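Local coordinates for putative thioesterase II (Thermobifida fusca, PDB 3BBJ), which probably hydrolyses the thioester bond of acyl-CoA or related acyl thioesters, working as a double hot-dog thioesterase, at residues A[193-198]-A[231-236]; A[176-181]-A[199-204]; A[78-83]-A[88-93]; A[39-44]-A[100-105]; A[207-212]-A[240-245]. All blocks are in the same frame, centred on the assembly; numbering follows the deposited sequence.

Contact 1: A[193-198]-A[231-236]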
# COMPACT_ATOMS: atom_id res chain seq x y z
N ALA A 193 -0.06 -5.61 18.36
CA ALA A 193 -1.48 -5.31 18.38
C ALA A 193 -1.73 -3.83 18.14
O ALA A 193 -2.74 -3.44 17.59
CB ALA A 193 -2.09 -5.74 19.74
N PHE A 194 -0.76 -3.01 18.55
CA PHE A 194 -0.86 -1.54 18.53
C PHE A 194 -0.39 -0.91 17.21
O PHE A 194 -0.76 0.22 16.90
CB PHE A 194 -0.05 -0.98 19.71
CG PHE A 194 0.23 0.51 19.65
CD1 PHE A 194 -0.80 1.43 19.77
CD2 PHE A 194 1.54 0.98 19.57
CE1 PHE A 194 -0.53 2.80 19.75
CE2 PHE A 194 1.82 2.35 19.55
CZ PHE A 194 0.78 3.27 19.65
N LEU A 195 0.42 -1.63 16.44
CA LEU A 195 0.94 -1.10 15.17
C LEU A 195 -0.17 -0.58 14.24
O LEU A 195 -0.05 0.53 13.71
CB LEU A 195 1.85 -2.12 14.47
CG LEU A 195 3.20 -2.39 15.15
CD1 LEU A 195 4.04 -3.38 14.39
CD2 LEU A 195 3.99 -1.09 15.32
N PRO A 196 -1.25 -1.35 14.04
CA PRO A 196 -2.33 -0.85 13.16
C PRO A 196 -2.96 0.47 13.60
O PRO A 196 -3.40 1.27 12.74
CB PRO A 196 -3.36 -1.99 13.14
CG PRO A 196 -2.98 -2.93 14.27
CD PRO A 196 -1.52 -2.70 14.58
N LEU A 197 -3.00 0.73 14.91
CA LEU A 197 -3.44 2.04 15.40
C LEU A 197 -2.34 3.08 15.23
O LEU A 197 -2.60 4.20 14.78
CB LEU A 197 -3.87 1.98 16.88
CG LEU A 197 -4.22 3.32 17.57
CD1 LEU A 197 -5.28 4.08 16.80
CD2 LEU A 197 -4.69 3.12 18.99
N ALA A 198 -1.13 2.70 15.60
CA ALA A 198 0.05 3.58 15.52
C ALA A 198 0.22 4.21 14.15
O ALA A 198 0.45 5.40 14.05
CB ALA A 198 1.30 2.81 15.91
N GLY A 231 7.63 -0.71 23.91
CA GLY A 231 8.12 0.64 24.12
C GLY A 231 7.66 1.58 23.03
O GLY A 231 7.06 1.15 22.03
N PRO A 232 7.94 2.89 23.21
CA PRO A 232 7.49 3.88 22.26
C PRO A 232 8.12 3.64 20.89
O PRO A 232 9.27 3.19 20.79
CB PRO A 232 7.99 5.20 22.87
CG PRO A 232 9.08 4.83 23.76
CD PRO A 232 8.71 3.50 24.31
N LEU A 233 7.37 3.95 19.85
CA LEU A 233 7.87 3.81 18.48
C LEU A 233 8.30 5.17 17.95
O LEU A 233 7.61 6.17 18.18
CB LEU A 233 6.79 3.19 17.59
CG LEU A 233 6.42 1.79 18.07
CD1 LEU A 233 5.12 1.27 17.47
CD2 LEU A 233 7.57 0.84 17.80
N ALA A 234 9.45 5.20 17.28
CA ALA A 234 9.89 6.38 16.53
C ALA A 234 9.10 6.38 15.21
O ALA A 234 8.96 5.32 14.59
CB ALA A 234 11.39 6.30 16.25
N PHE A 235 8.63 7.55 14.78
CA PHE A 235 7.84 7.67 13.56
C PHE A 235 8.36 8.75 12.65
O PHE A 235 9.05 9.66 13.08
CB PHE A 235 6.36 7.96 13.88
CG PHE A 235 6.10 9.38 14.41
CD1 PHE A 235 5.92 10.46 13.54
CD2 PHE A 235 6.00 9.62 15.77
CE1 PHE A 235 5.69 11.74 14.03
CE2 PHE A 235 5.75 10.90 16.26
CZ PHE A 235 5.61 11.96 15.39
N ARG A 236 8.02 8.62 11.37
CA ARG A 236 8.27 9.66 10.39
C ARG A 236 7.12 9.61 9.42
O ARG A 236 6.76 8.51 8.94
CB ARG A 236 9.58 9.46 9.64
CG ARG A 236 9.78 10.51 8.53
CD ARG A 236 10.84 10.16 7.49
NE ARG A 236 10.83 8.73 7.16
CZ ARG A 236 11.43 8.19 6.10
NH1 ARG A 236 12.08 8.95 5.22
NH2 ARG A 236 11.36 6.87 5.93
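L233 pushes one methyl group, CD1, into a niche formed by F194, L195 and A198 on one side of a short helix. The tight side of this niche is L195: its CD2 lies 3.4 Å from L233 CD1, closer than two methyl groups usually settle, and the two leucine side chains cross at about a right angle. With chi1 at -69° the L195 side chain runs beside its own backbone N, and its end swings nearer the strand than its CB direction would suggest. Packing eases away from this point. F194 slides past L233 in the opposite direction, bringing ring atom CE2 to 4.0 Å from L233 CD1 in an oblique approach, while A198 CB lies 4.4 Å from the same methyl. A198 also covers part of the aromatic ring from within its own helix, with CB 3.7 Å above one ring face and displaced toward the rim. Helix and strand run in roughly the same direction, 28° apart, in a worked example of the hot-dog fold, where a helix is wrapped by an antiparallel sheet; this is the copy within the C-terminal acyl-CoA thioesterase domain. The helix is kinked around P196, and A198 N is bonded to F194 O at 2.8 Å. L253 of strand 246-254 also touches L195 and A198, extending the apolar layer. Conditions are looser at the two ends of 231-236, where G231, P232 and R236 are partly exposed. R236 takes no part in the packing and makes a salt bridge through NH2 with D252 OD2.

Contact 2: A[176-181]-A[199-204]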
# COMPACT_ATOMS: atom_id res chain seq x y z
N GLY A 176 9.14 11.91 15.41
CA GLY A 176 9.12 11.91 16.84
C GLY A 176 8.81 10.52 17.33
O GLY A 176 9.20 9.54 16.70
N TYR A 177 8.13 10.45 18.47
CA TYR A 177 7.81 9.19 19.12
C TYR A 177 6.31 9.10 19.40
O TYR A 177 5.66 10.10 19.68
CB TYR A 177 8.64 9.05 20.40
CG TYR A 177 10.12 9.16 20.12
CD1 TYR A 177 10.70 10.40 19.89
CD2 TYR A 177 10.92 8.02 20.03
CE1 TYR A 177 12.04 10.52 19.60
CE2 TYR A 177 12.27 8.12 19.73
CZ TYR A 177 12.83 9.38 19.52
OH TYR A 177 14.16 9.51 19.22
N VAL A 178 5.78 7.89 19.31
CA VAL A 178 4.37 7.63 19.58
C VAL A 178 4.20 6.36 20.36
O VAL A 178 4.97 5.40 20.21
CB VAL A 178 3.57 7.50 18.28
CG1 VAL A 178 4.13 6.33 17.35
CG2 VAL A 178 2.10 7.33 18.60
N ASP A 179 3.17 6.36 21.21
CA ASP A 179 2.82 5.19 22.03
C ASP A 179 1.42 5.42 22.57
O ASP A 179 0.88 6.53 22.45
CB ASP A 179 3.81 5.05 23.20
CG ASP A 179 3.94 3.60 23.72
OD1 ASP A 179 3.06 2.75 23.43
OD2 ASP A 179 4.94 3.33 24.41
N LEU A 180 0.82 4.39 23.13
CA LEU A 180 -0.43 4.53 23.89
C LEU A 180 -0.20 5.51 25.06
O LEU A 180 0.90 5.60 25.59
CB LEU A 180 -0.89 3.18 24.44
CG LEU A 180 -1.29 2.11 23.39
CD1 LEU A 180 -1.57 0.77 24.06
CD2 LEU A 180 -2.50 2.60 22.62
N SER A 181 -1.24 6.23 25.45
CA SER A 181 -1.09 7.27 26.46
C SER A 181 -0.81 6.72 27.89
O SER A 181 -1.27 5.63 28.29
CB SER A 181 -2.33 8.18 26.48
OG SER A 181 -3.47 7.52 27.04
N VAL A 199 0.06 3.43 13.09
CA VAL A 199 0.26 3.93 11.73
C VAL A 199 -0.73 5.04 11.36
O VAL A 199 -0.50 5.78 10.41
CB VAL A 199 0.16 2.78 10.66
CG1 VAL A 199 1.05 1.62 11.00
CG2 VAL A 199 -1.25 2.28 10.54
N ASP A 200 -1.86 5.10 12.08
CA ASP A 200 -2.91 6.10 11.87
C ASP A 200 -3.13 6.95 13.12
O ASP A 200 -4.20 7.54 13.27
CB ASP A 200 -4.25 5.44 11.50
CG ASP A 200 -5.26 6.44 10.92
OD1 ASP A 200 -4.87 7.36 10.17
OD2 ASP A 200 -6.46 6.29 11.20
N ALA A 201 -2.14 7.03 13.99
CA ALA A 201 -2.32 7.77 15.25
C ALA A 201 -1.67 9.16 15.24
O ALA A 201 -1.57 9.79 16.31
CB ALA A 201 -1.78 6.94 16.43
N LEU A 202 -1.25 9.63 14.06
CA LEU A 202 -0.54 10.92 13.97
C LEU A 202 -1.36 12.00 13.25
O LEU A 202 -2.35 11.69 12.58
CB LEU A 202 0.78 10.74 13.22
CG LEU A 202 1.64 9.51 13.49
CD1 LEU A 202 2.56 9.30 12.28
CD2 LEU A 202 2.42 9.67 14.82
N PRO A 203 -0.95 13.28 13.38
CA PRO A 203 -1.68 14.35 12.68
C PRO A 203 -1.65 14.10 11.19
O PRO A 203 -0.60 13.72 10.66
CB PRO A 203 -0.89 15.62 13.03
CG PRO A 203 -0.12 15.30 14.22
CD PRO A 203 0.16 13.83 14.20
N PRO A 204 -2.80 14.22 10.52
CA PRO A 204 -2.79 14.07 9.08
C PRO A 204 -1.75 14.99 8.44
O PRO A 204 -1.74 16.19 8.72
CB PRO A 204 -4.22 14.43 8.68
CG PRO A 204 -5.03 14.01 9.87
CD PRO A 204 -4.17 14.39 11.05
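V178 overlaps the ends of two side chains from the chain that leaves the helix, A201 and L202. Its CB stands 4.2 Å from L202 CD2, and its CG2 is 4.5 Å from A201 CB, so a single valine spans two successive residues of the opposing loop. The chi1 of 58° places V178 CG2 anti to the backbone N, on the A201 side. L202 reaches the strand by its length: its CB is set off to one side, yet its end comes nearer the strand. Contact is entirely apolar and rather light, with no hydrogen bond between the segments. On the other side of the strand the chemistry is polar. D179 OD1 accepts the N of L180 at 2.8 Å, on the anti side and 27° out of the carboxylate plane, and D179 OD2 bonds S187 OG. In this hot-dog fold the sheet is also covered beyond the end of helix 191-198, because the loop that follows still lies over its inner face. Strand 173-180 runs between strands 151-155 and 233-243; V153 packs on V178 from the first, L233 and F235 from the second, and L202 rests on F235 as well.

Contact 3: A[78-83]-A[88-93]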
# COMPACT_ATOMS: atom_id res chain seq x y z
N THR A 78 -15.53 -12.75 8.93
CA THR A 78 -14.22 -13.16 8.39
C THR A 78 -14.26 -14.27 7.35
O THR A 78 -15.23 -15.00 7.22
CB THR A 78 -13.24 -13.60 9.51
OG1 THR A 78 -13.70 -14.79 10.12
CG2 THR A 78 -13.08 -12.51 10.56
N ARG A 79 -13.18 -14.39 6.59
CA ARG A 79 -13.08 -15.38 5.51
C ARG A 79 -11.63 -15.65 5.14
O ARG A 79 -10.90 -14.74 4.79
CB ARG A 79 -13.86 -14.89 4.30
CG ARG A 79 -14.12 -15.93 3.27
CD ARG A 79 -15.25 -15.50 2.35
NE ARG A 79 -15.29 -16.31 1.14
CZ ARG A 79 -14.76 -15.97 -0.03
NH1 ARG A 79 -14.13 -14.81 -0.20
NH2 ARG A 79 -14.88 -16.81 -1.05
N VAL A 80 -11.21 -16.91 5.24
CA VAL A 80 -9.84 -17.30 4.90
C VAL A 80 -9.84 -17.44 3.40
O VAL A 80 -10.68 -18.14 2.84
CB VAL A 80 -9.41 -18.66 5.56
CG1 VAL A 80 -7.95 -18.98 5.24
CG2 VAL A 80 -9.65 -18.62 7.08
N LEU A 81 -8.93 -16.74 2.74
CA LEU A 81 -8.88 -16.78 1.28
C LEU A 81 -7.91 -17.85 0.78
O LEU A 81 -8.10 -18.41 -0.29
CB LEU A 81 -8.49 -15.42 0.71
CG LEU A 81 -9.46 -14.26 0.99
CD1 LEU A 81 -8.92 -12.95 0.37
CD2 LEU A 81 -10.88 -14.60 0.48
N LYS A 82 -6.86 -18.10 1.56
CA LYS A 82 -5.82 -19.03 1.17
C LYS A 82 -5.03 -19.38 2.42
O LYS A 82 -4.67 -18.51 3.20
CB LYS A 82 -4.89 -18.40 0.12
CG LYS A 82 -4.22 -19.39 -0.87
CD LYS A 82 -3.34 -20.39 -0.21
CE LYS A 82 -2.31 -20.96 -1.18
NZ LYS A 82 -1.21 -21.62 -0.43
N ARG A 83 -4.77 -20.67 2.59
CA ARG A 83 -4.03 -21.18 3.72
C ARG A 83 -2.73 -21.76 3.19
O ARG A 83 -2.72 -22.43 2.17
CB ARG A 83 -4.88 -22.26 4.39
CG ARG A 83 -4.57 -22.50 5.84
CD ARG A 83 -5.52 -23.54 6.43
NE ARG A 83 -6.93 -23.28 6.09
CZ ARG A 83 -7.83 -22.69 6.89
NH1 ARG A 83 -7.51 -22.28 8.12
NH2 ARG A 83 -9.08 -22.54 6.45
N THR A 88 -0.92 -17.23 5.21
CA THR A 88 -2.37 -17.50 5.25
C THR A 88 -3.11 -16.17 5.18
O THR A 88 -2.91 -15.29 6.01
CB THR A 88 -2.82 -18.26 6.53
OG1 THR A 88 -2.30 -19.59 6.49
CG2 THR A 88 -4.33 -18.34 6.63
N THR A 89 -3.97 -16.03 4.19
CA THR A 89 -4.63 -14.77 3.91
C THR A 89 -6.11 -14.78 4.29
O THR A 89 -6.87 -15.63 3.83
CB THR A 89 -4.41 -14.42 2.44
OG1 THR A 89 -3.00 -14.34 2.24
CG2 THR A 89 -5.05 -13.07 2.06
N VAL A 90 -6.47 -13.81 5.14
CA VAL A 90 -7.81 -13.67 5.71
C VAL A 90 -8.47 -12.32 5.33
O VAL A 90 -7.86 -11.25 5.43
CB VAL A 90 -7.77 -13.81 7.29
CG1 VAL A 90 -9.21 -13.84 7.91
CG2 VAL A 90 -6.98 -15.06 7.71
N GLN A 91 -9.71 -12.40 4.88
CA GLN A 91 -10.54 -11.23 4.63
C GLN A 91 -11.45 -11.02 5.84
O GLN A 91 -12.04 -11.97 6.38
CB GLN A 91 -11.36 -11.45 3.36
CG GLN A 91 -12.29 -10.36 2.93
CD GLN A 91 -12.91 -10.68 1.57
OE1 GLN A 91 -14.10 -10.99 1.47
NE2 GLN A 91 -12.08 -10.68 0.52
N THR A 92 -11.51 -9.77 6.29
CA THR A 92 -12.28 -9.41 7.47
C THR A 92 -13.00 -8.10 7.19
O THR A 92 -12.40 -7.13 6.68
CB THR A 92 -11.35 -9.31 8.71
OG1 THR A 92 -12.10 -8.90 9.86
CG2 THR A 92 -10.19 -8.33 8.46
N THR A 93 -14.31 -8.09 7.46
CA THR A 93 -15.15 -6.93 7.19
C THR A 93 -15.94 -6.51 8.44
O THR A 93 -16.52 -7.35 9.15
CB THR A 93 -16.12 -7.24 6.04
OG1 THR A 93 -15.40 -7.81 4.94
CG2 THR A 93 -16.87 -5.97 5.58
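T89 O faces two successive amides of the opposite strand, the mark of a classic beta bulge. L81 N makes the strong bond to it, 2.6 Å with an N-H...O angle of 160°, whereas K82 N reaches the same oxygen only weakly at 3.4 Å. The extra residue shifts the register by one, and K82 O then receives T89 N at 2.8 Å. On the regular side of the bulge R79 and Q91 form a hydrogen-bonded antiparallel pair, Q91 N to R79 O measuring 2.6 Å. Their side chains lie alongside each other and point the same way, with R79 NH1 4.2 Å from Q91 OE1, too far to bond, guanidinium and amide planes 50° apart. L81, set at the bulge, lays its CD1 3.9 Å from Q91 NE2. The other face of the sheet carries T78, V80, V90 and T92. There V80 CG1 meets T88 CG2 at 3.9 Å, and T78 CG2 approaches T92 OG1, a hydroxyl bonded to S48 of helix 38-51. T88 OG1 has D54 as its polar partner. H66 of the second subunit packs on L81, K82 and T89, and Q91 touches its counterpart Q91 of the second subunit, which puts the bulged side at the dimer interface. Joined by the five residues 83-87, the two strands make a beta hairpin of the antiparallel sheet that wraps the central helix in a hot-dog domain.

Contact 4: A[39-44]-A[100-105]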
# COMPACT_ATOMS: atom_id res chain seq x y z
N GLY A 39 -7.38 3.71 12.49
CA GLY A 39 -6.42 2.78 13.07
C GLY A 39 -7.00 1.90 14.16
O GLY A 39 -6.60 0.74 14.32
N TYR A 40 -7.95 2.44 14.91
CA TYR A 40 -8.62 1.68 15.95
C TYR A 40 -9.46 0.55 15.34
O TYR A 40 -9.47 -0.56 15.85
CB TYR A 40 -9.46 2.61 16.84
CG TYR A 40 -10.38 1.89 17.82
CD1 TYR A 40 -9.86 1.18 18.90
CD2 TYR A 40 -11.76 1.91 17.64
CE1 TYR A 40 -10.70 0.52 19.77
CE2 TYR A 40 -12.61 1.25 18.51
CZ TYR A 40 -12.08 0.56 19.57
OH TYR A 40 -12.95 -0.08 20.44
N LEU A 41 -10.14 0.85 14.24
CA LEU A 41 -10.96 -0.14 13.54
C LEU A 41 -10.07 -1.20 12.87
O LEU A 41 -10.47 -2.36 12.72
CB LEU A 41 -11.83 0.53 12.48
CG LEU A 41 -12.70 1.73 12.88
CD1 LEU A 41 -13.50 2.15 11.68
CD2 LEU A 41 -13.65 1.44 14.06
N MSE A 42 -8.86 -0.79 12.48
CA MSE A 42 -7.88 -1.73 11.94
C MSE A 42 -7.42 -2.75 12.98
O MSE A 42 -7.31 -3.94 12.69
CB MSE A 42 -6.69 -0.98 11.34
CG MSE A 42 -7.01 -0.45 9.91
SE MSE A 42 -5.80 0.91 9.23
CE MSE A 42 -4.13 0.18 9.90
N THR A 43 -7.17 -2.26 14.19
CA THR A 43 -6.69 -3.04 15.32
C THR A 43 -7.66 -4.18 15.63
O THR A 43 -7.25 -5.33 15.88
CB THR A 43 -6.53 -2.12 16.56
OG1 THR A 43 -5.42 -1.22 16.35
CG2 THR A 43 -6.30 -2.92 17.80
N VAL A 44 -8.94 -3.84 15.62
CA VAL A 44 -10.02 -4.79 15.87
C VAL A 44 -10.12 -5.81 14.74
O VAL A 44 -10.29 -7.01 14.99
CB VAL A 44 -11.36 -4.03 16.05
CG1 VAL A 44 -12.55 -4.95 15.80
CG2 VAL A 44 -11.44 -3.41 17.45
N THR A 100 -21.69 -1.84 5.82
CA THR A 100 -20.27 -2.14 5.85
C THR A 100 -19.47 -0.86 6.10
O THR A 100 -19.69 0.16 5.47
CB THR A 100 -19.75 -2.88 4.59
OG1 THR A 100 -20.08 -2.14 3.41
CG2 THR A 100 -20.34 -4.28 4.49
N ILE A 101 -18.56 -0.93 7.06
CA ILE A 101 -17.74 0.21 7.44
C ILE A 101 -16.40 0.20 6.69
O ILE A 101 -16.02 1.16 6.01
CB ILE A 101 -17.49 0.16 8.97
CG1 ILE A 101 -18.83 0.09 9.74
CG2 ILE A 101 -16.59 1.32 9.45
CD1 ILE A 101 -19.79 1.26 9.51
N LEU A 102 -15.74 -0.96 6.79
CA LEU A 102 -14.36 -1.13 6.42
C LEU A 102 -14.10 -2.59 6.11
O LEU A 102 -14.64 -3.46 6.78
CB LEU A 102 -13.52 -0.75 7.64
CG LEU A 102 -12.00 -0.88 7.59
CD1 LEU A 102 -11.45 0.06 6.52
CD2 LEU A 102 -11.44 -0.56 8.95
N THR A 103 -13.27 -2.85 5.10
CA THR A 103 -12.80 -4.21 4.82
C THR A 103 -11.27 -4.24 4.74
O THR A 103 -10.65 -3.33 4.22
CB THR A 103 -13.39 -4.81 3.55
OG1 THR A 103 -12.96 -6.17 3.44
CG2 THR A 103 -12.94 -4.05 2.32
N GLY A 104 -10.69 -5.30 5.31
CA GLY A 104 -9.26 -5.54 5.28
C GLY A 104 -8.95 -6.93 4.75
O GLY A 104 -9.77 -7.84 4.88
N THR A 105 -7.81 -7.07 4.06
CA THR A 105 -7.31 -8.38 3.67
C THR A 105 -5.90 -8.39 4.24
O THR A 105 -5.17 -7.42 4.12
CB THR A 105 -7.37 -8.61 2.17
OG1 THR A 105 -8.72 -8.38 1.73
CG2 THR A 105 -6.95 -10.06 1.81
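G39 O is gripped twice by T43, whose backbone N and OG1 each lie 3.1 Å from it and arrive from opposite faces of the carbonyl plane. The double hold ties the T43 side chain back to its own helix, on a side turned from the strand. Across the contact everything is apolar. L41 CB sits 3.7 Å from L102 CD2, and L41 CD1 reaches I101 CG2 at 3.9 Å, the L41 and I101 side chains crossing at about a right angle. L102 gets there because its CG is anti to the backbone N (chi1 178°), which throws the side chain outward to the helix. Two neighbouring strand residues can both begin toward the helix because I101 breaks the usual alternation, its psi being -52°. M42, a selenomethionine, contributes marginally and carries its end elsewhere. This is the helix-on-sheet packing of the N-terminal hot-dog domain: helix 38-51 lies over strand 99-109, the segments 39-44 and 100-105 being 54° apart. L26 of strand 21-26 covers L41 further, while Y63 and F65 of the adjacent strand 57-65 pack on L102 and M42; strand 88-96 borders 99-109 on its other edge.

Contact 5: A[207-212]-A[240-245]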
# COMPACT_ATOMS: atom_id res chain seq x y z
N SER A 207 -2.34 18.52 6.69
CA SER A 207 -2.55 19.73 7.45
C SER A 207 -1.38 20.69 7.27
O SER A 207 -1.57 21.89 7.39
CB SER A 207 -2.76 19.40 8.93
OG SER A 207 -1.61 18.80 9.48
N LEU A 208 -0.20 20.16 6.97
CA LEU A 208 1.00 20.97 6.74
C LEU A 208 1.07 21.66 5.38
O LEU A 208 1.97 22.45 5.16
CB LEU A 208 2.25 20.10 6.86
CG LEU A 208 2.53 19.51 8.23
CD1 LEU A 208 3.78 18.66 8.13
CD2 LEU A 208 2.68 20.61 9.27
N LEU A 209 0.13 21.36 4.49
CA LEU A 209 0.20 21.75 3.07
C LEU A 209 -1.00 22.53 2.52
O LEU A 209 -0.82 23.50 1.79
CB LEU A 209 0.38 20.49 2.23
CG LEU A 209 1.53 19.56 2.66
CD1 LEU A 209 1.38 18.17 2.10
CD2 LEU A 209 2.89 20.17 2.29
N VAL A 210 -2.22 22.04 2.77
CA VAL A 210 -3.44 22.78 2.40
C VAL A 210 -4.23 22.99 3.69
O VAL A 210 -3.85 22.47 4.75
CB VAL A 210 -4.27 22.07 1.28
CG1 VAL A 210 -3.38 21.80 0.06
CG2 VAL A 210 -4.91 20.77 1.77
N ASP A 211 -5.32 23.74 3.62
CA ASP A 211 -6.03 24.12 4.86
C ASP A 211 -7.17 23.16 5.24
O ASP A 211 -8.30 23.57 5.47
CB ASP A 211 -6.46 25.60 4.82
CG ASP A 211 -7.51 25.90 3.76
OD1 ASP A 211 -7.80 25.02 2.92
OD2 ASP A 211 -8.05 27.03 3.79
N TRP A 212 -6.83 21.88 5.28
CA TRP A 212 -7.72 20.82 5.77
C TRP A 212 -6.93 20.09 6.84
O TRP A 212 -5.78 19.70 6.60
CB TRP A 212 -8.06 19.82 4.68
CG TRP A 212 -9.13 20.26 3.76
CD1 TRP A 212 -8.98 20.87 2.56
CD2 TRP A 212 -10.54 20.07 3.95
NE1 TRP A 212 -10.21 21.09 1.99
CE2 TRP A 212 -11.18 20.61 2.83
CE3 TRP A 212 -11.31 19.48 4.97
CZ2 TRP A 212 -12.57 20.59 2.69
CZ3 TRP A 212 -12.69 19.48 4.83
CH2 TRP A 212 -13.31 20.03 3.70
N ALA A 240 4.28 13.00 -0.74
CA ALA A 240 4.93 13.36 -2.01
C ALA A 240 4.04 14.22 -2.90
O ALA A 240 4.56 14.98 -3.71
CB ALA A 240 5.42 12.10 -2.76
N LEU A 241 2.72 14.12 -2.76
CA LEU A 241 1.84 14.90 -3.63
C LEU A 241 0.45 15.17 -3.07
O LEU A 241 -0.21 14.27 -2.54
CB LEU A 241 1.70 14.19 -4.99
CG LEU A 241 0.90 14.91 -6.11
CD1 LEU A 241 1.69 16.07 -6.66
CD2 LEU A 241 0.56 13.99 -7.24
N VAL A 242 0.02 16.43 -3.18
CA VAL A 242 -1.36 16.80 -2.91
C VAL A 242 -1.85 17.33 -4.26
O VAL A 242 -1.29 18.29 -4.77
CB VAL A 242 -1.47 17.88 -1.86
CG1 VAL A 242 -2.91 18.31 -1.73
CG2 VAL A 242 -0.91 17.40 -0.52
N SER A 243 -2.86 16.68 -4.85
CA SER A 243 -3.37 17.09 -6.16
C SER A 243 -4.79 16.55 -6.40
O SER A 243 -5.07 15.38 -6.16
CB SER A 243 -2.40 16.63 -7.27
OG SER A 243 -2.78 17.08 -8.58
N ASP A 244 -5.68 17.44 -6.85
CA ASP A 244 -7.09 17.13 -7.08
C ASP A 244 -7.75 16.62 -5.79
O ASP A 244 -8.62 15.74 -5.82
CB ASP A 244 -7.23 16.14 -8.25
CG ASP A 244 -8.67 16.00 -8.75
OD1 ASP A 244 -9.46 16.97 -8.72
OD2 ASP A 244 -8.99 14.89 -9.22
N GLY A 245 -7.34 17.19 -4.66
CA GLY A 245 -7.87 16.84 -3.34
C GLY A 245 -7.29 15.60 -2.70
O GLY A 245 -7.53 15.33 -1.52
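The loop 207-212 passes over segment 240-245 with L209 and V242 nearest, their CA atoms 7.9 Å apart, and no hydrogen bond joins the two segments. V242 carries the whole of its side of the contact, one methyl for each partner. Its CG2 meets L209 CD1 at 3.6 Å, the closer of the two encounters, while its CG1 lies 4.0 Å from V210 CG1. The division follows from chi1 of 174°, which puts V242 CG1 anti to the backbone N and CG2 beside it, so that the fork of the valine opens over two successive loop residues. Each pair meets at a slant rather than end on. V210 is the first residue of an inverse gamma turn centred on D211, closed by a weak bond from W212 N to V210 O of 3.1 Å; the chain is thereby turned aside directly after the second touching residue. On the strand side, D244 and G245 have the left-handed backbone angles of a type I' turn, the tight reversal that leads strand 233-243 into strand 246-254 of the C-terminal hot-dog domain. In this way a crossing loop covers the end of a hairpin. P172 packs on L209 from a further loop, adding to the apolar patch. The strand also looks outward to the dimer: L241 and V242 pair in an antiparallel ladder with a strand of the second subunit, and L241 O accepts R225 NH2 of that chain. V210 is touched by R118 of the second subunit, which brings the loop to the same interface.

From the N terminus, contact 4 opens on helix 38-51 and closes on strand 99-109, and the short hairpin of contact 3 forms within that span. Both belong to the N-terminal thioesterase domain, where T92 O and G104 N link their adjoining strands. In the C-terminal domain, contact 2 opens on strand 173-180, contact 1 opens on helix 191-198 before contact 2 closes, and contact 5 opens before contact 1 closes: contact 1 crosses both, while contacts 2 and 5 follow in series. Contacts 1 and 5 share strand 233-243. The halves meet where D200 OD2 probably bonds G39 N and P196 packs on M42; contacts 3, 4 and 5 also touch the second subunit.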